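Local atomic coordinates of putative peptidase (Bacteroides fragilis, PDB entry 5DYN), a protein that is a clostripain-family cysteine protease that probably activates the Bacteroides fragilis toxin, this chain being the larger, C-terminal piece of the enzyme. Residues 18-23 against 44-49; 158-163 against 211-216. All coordinates share one frame; numbering follows the deposited sequence.

Interaction 1: residues 18-23 against 44-49; sequences ALQVAP and LRDCGS
Leu-19 and Cys-47 form the apolar centre of this contact between two loops. Leu-19 CB lies 3.6 Å from Cys-47 SG. With CG beside the backbone N (chi1 -71°), the isobutyl group runs on past the sulfur until CD1 is 4.2 Å from Leu-44 CD2. A branched aliphatic chain and a small, weakly polar thiol suit this buried place, where neither brings a charge to be neutralised. The Leu-19 carbonyl faces a water lying 3.1 Å from both Leu-19 O and Cys-47 O. The water has good geometry to donate to either oxygen, but more acceptors surround it than it has protons, so its bridge is one of several possible pairings.

Gln-20, within the type I turn from Ala-18 to Val-21, is more exposed. A bend at chi2 (-51°) folds its amide back toward the second loop, placing NE2 3.7 Å from Cys-47 SG. The same NE2 is 3.6 Å from Asp-46 OD2, with the amide and carboxylate planes 29° apart. The stronger partners of both groups are on His-16: Gln-20 NE2 bonds to its backbone O, and Asp-46 OD2 to its NE2. One residue of helix 12-18 thereby positions both polar groups. At the end of the segment, Pro-23 makes slighter contact through its backbone, its O lying 4.2 Å from Cys-47 O. On the other side of the interface, a backbone bond from Cys-47 N to Leu-44 O (3.0 Å) closes a tight turn.

Ile-99 of a neighbouring subunit packs on Leu-19, Val-21 and Ala-22. The two loops follow helices 12-18 and 38-43 and lead into the neighbouring parallel strands 25-31 and 50-53, and Leu-19, Leu-44 and Cys-47 rest on Leu-28 of the first strand.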
# COMPACT_ATOMS: atom_id res chain seq x y z
N ALA B 18 -11.94 -0.51 -10.43
CA ALA B 18 -12.45 0.76 -9.93
C ALA B 18 -11.56 1.94 -10.32
O ALA B 18 -12.05 3.01 -10.65
CB ALA B 18 -12.62 0.70 -8.42
N LEU B 19 -10.25 1.73 -10.27
CA LEU B 19 -9.30 2.81 -10.53
C LEU B 19 -9.19 3.16 -12.02
O LEU B 19 -8.42 4.04 -12.40
CB LEU B 19 -7.92 2.45 -9.98
CG LEU B 19 -7.79 2.44 -8.46
CD1 LEU B 19 -6.41 1.98 -8.02
CD2 LEU B 19 -8.10 3.82 -7.89
N GLN B 20 -9.97 2.47 -12.85
CA GLN B 20 -9.96 2.73 -14.28
C GLN B 20 -10.66 4.05 -14.63
O GLN B 20 -10.33 4.68 -15.63
CB GLN B 20 -10.61 1.57 -15.05
CG GLN B 20 -9.81 0.28 -14.99
CD GLN B 20 -8.35 0.49 -15.36
OE1 GLN B 20 -8.01 0.56 -16.54
NE2 GLN B 20 -7.48 0.58 -14.36
N VAL B 21 -11.61 4.46 -13.79
CA VAL B 21 -12.29 5.73 -14.00
C VAL B 21 -11.46 6.87 -13.43
O VAL B 21 -11.74 8.04 -13.66
CB VAL B 21 -13.69 5.75 -13.36
CG1 VAL B 21 -14.56 4.64 -13.94
CG2 VAL B 21 -13.60 5.62 -11.84
N ALA B 22 -10.42 6.51 -12.68
CA ALA B 22 -9.50 7.51 -12.14
C ALA B 22 -8.57 8.00 -13.24
O ALA B 22 -8.23 7.25 -14.15
CB ALA B 22 -8.70 6.93 -10.98
N PRO B 23 -8.16 9.28 -13.15
CA PRO B 23 -7.10 9.75 -14.05
C PRO B 23 -5.79 9.08 -13.66
O PRO B 23 -5.72 8.49 -12.58
CB PRO B 23 -7.06 11.25 -13.78
CG PRO B 23 -7.56 11.40 -12.39
CD PRO B 23 -8.60 10.32 -12.22
N LEU B 44 -1.64 -3.02 -10.22
CA LEU B 44 -2.03 -1.62 -10.30
C LEU B 44 -1.01 -0.77 -11.06
O LEU B 44 -1.01 0.46 -10.93
CB LEU B 44 -2.23 -1.04 -8.90
CG LEU B 44 -3.28 -1.70 -8.01
CD1 LEU B 44 -3.42 -0.95 -6.69
CD2 LEU B 44 -4.62 -1.79 -8.72
N ARG B 45 -0.15 -1.42 -11.84
CA ARG B 45 0.93 -0.72 -12.54
C ARG B 45 0.40 0.30 -13.55
O ARG B 45 1.08 1.27 -13.88
CB ARG B 45 1.85 -1.72 -13.23
CG ARG B 45 1.23 -2.40 -14.44
CD ARG B 45 2.00 -3.64 -14.85
NE ARG B 45 1.44 -4.27 -16.04
CZ ARG B 45 0.34 -5.02 -16.04
NH1 ARG B 45 -0.32 -5.24 -14.92
NH2 ARG B 45 -0.09 -5.55 -17.18
N ASP B 46 -0.82 0.09 -14.03
CA ASP B 46 -1.41 0.94 -15.05
C ASP B 46 -2.27 2.05 -14.45
O ASP B 46 -2.88 2.83 -15.18
CB ASP B 46 -2.26 0.10 -16.01
CG ASP B 46 -3.34 -0.69 -15.30
OD1 ASP B 46 -3.08 -1.21 -14.20
OD2 ASP B 46 -4.46 -0.79 -15.85
N CYS B 47 -2.31 2.12 -13.12
CA CYS B 47 -3.15 3.10 -12.44
C CYS B 47 -2.38 4.33 -12.00
O CYS B 47 -2.96 5.39 -11.75
CB CYS B 47 -3.82 2.47 -11.22
SG CYS B 47 -5.01 1.20 -11.64
N GLY B 48 -1.06 4.20 -11.91
CA GLY B 48 -0.24 5.29 -11.45
C GLY B 48 1.23 5.07 -11.67
O GLY B 48 1.63 4.11 -12.33
N SER B 49 2.04 5.97 -11.13
CA SER B 49 3.48 5.91 -11.32
C SER B 49 4.19 5.24 -10.14
O SER B 49 5.09 4.43 -10.33
CB SER B 49 4.04 7.31 -11.54
OG SER B 49 3.30 7.98 -12.56
O HOH W 1 -5.76 5.36 -13.13

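Interaction 2: residues 158-163 against 211-216; sequences YDLDRF and LSTYIP. With NA (sodium ion), chain J; NA (sodium ion), chain G.
Tyr-158 and Thr-213 exchange two backbone hydrogen bonds, making the hydrogen-bonded pair of a short antiparallel ladder that runs directly into a helix. Tyr-158 N reaches Thr-213 O at 2.9 Å and nearly straight (176°), while Thr-213 N returns to Tyr-158 O at 2.6 Å with more bend. A third bond, from Leu-160 N to Leu-211 O (3.0 Å), ties an amide of the first helical turn to the residue just before strand 212-213. Asp-159 is the N-cap: its OD2 accepts from Arg-162 N at 2.8 Å, as a short carboxylate can, while OD1 is held by Tyr-148 and Lys-209 N.

Ser-212 and Thr-213 each bind a sodium ion through the side-chain oxygen. Ser-212 OG lies 2.7 Å from one, shared with the carbonyls of Phe-34 and Pro-55. Thr-213 OG1 is 2.7 Å from another, which is also bound by Tyr-227 OH and the indole NE1 atoms of Trp-232 and Trp-238. Putting OG1 opposite the backbone N (chi1 -178°) turns the methyl CG2 toward the ladder, against Leu-160 CA; Leu-160 CD1 meets Thr-213 CB at 3.8 Å, the two side chains crossing at about a right angle.

Farther out, the beta-branched Ile-215 fills the angle between two aromatic rings. Its CD1 meets Tyr-158 obliquely, and its CG1 stands over one face of Phe-163, 4.3 Å from the ring centroid and 14° off the normal.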
# COMPACT_ATOMS: atom_id res chain seq x y z
N TYR B 158 6.94 -12.50 2.13
CA TYR B 158 8.39 -12.56 2.27
C TYR B 158 9.05 -11.55 1.35
O TYR B 158 8.46 -11.12 0.36
CB TYR B 158 8.91 -13.96 1.95
CG TYR B 158 8.55 -15.00 2.97
CD1 TYR B 158 7.33 -15.67 2.91
CD2 TYR B 158 9.43 -15.34 3.98
CE1 TYR B 158 7.00 -16.63 3.85
CE2 TYR B 158 9.12 -16.31 4.92
CZ TYR B 158 7.90 -16.95 4.85
OH TYR B 158 7.57 -17.91 5.77
N ASP B 159 10.28 -11.16 1.67
CA ASP B 159 11.01 -10.23 0.82
C ASP B 159 11.37 -10.88 -0.51
O ASP B 159 12.01 -11.92 -0.55
CB ASP B 159 12.27 -9.74 1.53
CG ASP B 159 13.02 -8.70 0.73
OD1 ASP B 159 12.58 -7.53 0.72
OD2 ASP B 159 14.03 -9.06 0.09
N LEU B 160 10.94 -10.25 -1.60
CA LEU B 160 11.14 -10.79 -2.94
C LEU B 160 12.61 -10.94 -3.30
O LEU B 160 13.04 -11.98 -3.79
CB LEU B 160 10.44 -9.91 -3.98
CG LEU B 160 10.69 -10.27 -5.45
CD1 LEU B 160 10.12 -11.63 -5.78
CD2 LEU B 160 10.11 -9.20 -6.37
N ASP B 161 13.39 -9.89 -3.04
CA ASP B 161 14.80 -9.89 -3.38
C ASP B 161 15.58 -10.99 -2.65
O ASP B 161 16.38 -11.69 -3.26
CB ASP B 161 15.42 -8.53 -3.07
CG ASP B 161 16.93 -8.54 -3.21
OD1 ASP B 161 17.42 -8.40 -4.35
OD2 ASP B 161 17.63 -8.70 -2.18
N ARG B 162 15.33 -11.14 -1.36
CA ARG B 162 16.03 -12.15 -0.57
C ARG B 162 15.61 -13.56 -0.98
O ARG B 162 16.39 -14.50 -0.88
CB ARG B 162 15.79 -11.93 0.92
CG ARG B 162 16.44 -10.67 1.47
CD ARG B 162 17.96 -10.77 1.45
NE ARG B 162 18.53 -10.37 0.16
CZ ARG B 162 19.81 -10.48 -0.16
NH1 ARG B 162 20.68 -10.97 0.72
NH2 ARG B 162 20.23 -10.09 -1.35
N PHE B 163 14.37 -13.70 -1.44
CA PHE B 163 13.88 -14.99 -1.91
C PHE B 163 14.56 -15.40 -3.22
O PHE B 163 14.97 -16.56 -3.37
CB PHE B 163 12.36 -14.94 -2.10
CG PHE B 163 11.80 -16.14 -2.81
CD1 PHE B 163 11.85 -17.40 -2.23
CD2 PHE B 163 11.22 -16.01 -4.07
CE1 PHE B 163 11.34 -18.51 -2.89
CE2 PHE B 163 10.70 -17.12 -4.73
CZ PHE B 163 10.77 -18.36 -4.14
N LEU B 211 9.89 -4.83 -0.74
CA LEU B 211 8.81 -5.29 -1.59
C LEU B 211 8.55 -6.77 -1.33
O LEU B 211 9.46 -7.59 -1.45
CB LEU B 211 9.13 -5.07 -3.07
CG LEU B 211 8.01 -5.39 -4.07
CD1 LEU B 211 6.85 -4.42 -3.90
CD2 LEU B 211 8.54 -5.37 -5.50
N SER B 212 7.32 -7.10 -0.96
CA SER B 212 7.02 -8.46 -0.55
C SER B 212 6.60 -9.35 -1.72
O SER B 212 6.23 -8.86 -2.79
CB SER B 212 5.91 -8.47 0.51
OG SER B 212 4.65 -8.26 -0.09
N THR B 213 6.66 -10.65 -1.49
CA THR B 213 6.17 -11.63 -2.44
C THR B 213 5.51 -12.78 -1.70
O THR B 213 5.76 -13.00 -0.52
CB THR B 213 7.31 -12.19 -3.32
OG1 THR B 213 6.76 -13.12 -4.27
CG2 THR B 213 8.33 -12.92 -2.45
N TYR B 214 4.66 -13.52 -2.40
CA TYR B 214 4.09 -14.73 -1.83
C TYR B 214 5.03 -15.90 -2.10
O TYR B 214 5.82 -15.87 -3.05
CB TYR B 214 2.69 -15.01 -2.40
CG TYR B 214 2.07 -16.28 -1.87
CD1 TYR B 214 1.61 -16.37 -0.56
CD2 TYR B 214 1.94 -17.40 -2.69
CE1 TYR B 214 1.04 -17.53 -0.08
CE2 TYR B 214 1.37 -18.57 -2.21
CZ TYR B 214 0.93 -18.62 -0.91
OH TYR B 214 0.36 -19.78 -0.43
N ILE B 215 4.96 -16.92 -1.25
CA ILE B 215 5.69 -18.15 -1.47
C ILE B 215 4.77 -19.33 -1.16
O ILE B 215 4.19 -19.39 -0.08
CB ILE B 215 6.96 -18.25 -0.60
CG1 ILE B 215 7.89 -17.06 -0.85
CG2 ILE B 215 7.70 -19.55 -0.86
CD1 ILE B 215 9.12 -17.05 0.01
N PRO B 216 4.62 -20.24 -2.13
CA PRO B 216 3.79 -21.44 -1.95
C PRO B 216 4.25 -22.30 -0.77
O PRO B 216 5.42 -22.30 -0.41
CB PRO B 216 3.98 -22.19 -3.27
CG PRO B 216 4.31 -21.13 -4.26
CD PRO B 216 5.14 -20.14 -3.50
NA NA J . 3.12 -7.20 1.88
NA NA G . 6.01 -13.86 -6.76
O HOH W 2 12.04 -7.26 -1.85

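Interactions 1 and 2 lie far apart, with centres about 24 Å and nearest atoms about 11 Å from each other, yet helix 38-43 connects their surroundings. Residues 44-49 follow its end, whereas Leu-211 and Thr-213 of interaction 2 touch Val-38 near its start. Interaction 1 thus sits where the chain enters parallel strands 25-31 and 50-53. Interaction 2 approaches the loops that leave them, since Ser-212 shares its sodium with Phe-34 and Pro-55. In the caspase-like folds of this clan the catalytic residues lie at that exit end, so residues 211-216 are probably much nearer the active site than interaction 1, which faces a neighbouring subunit.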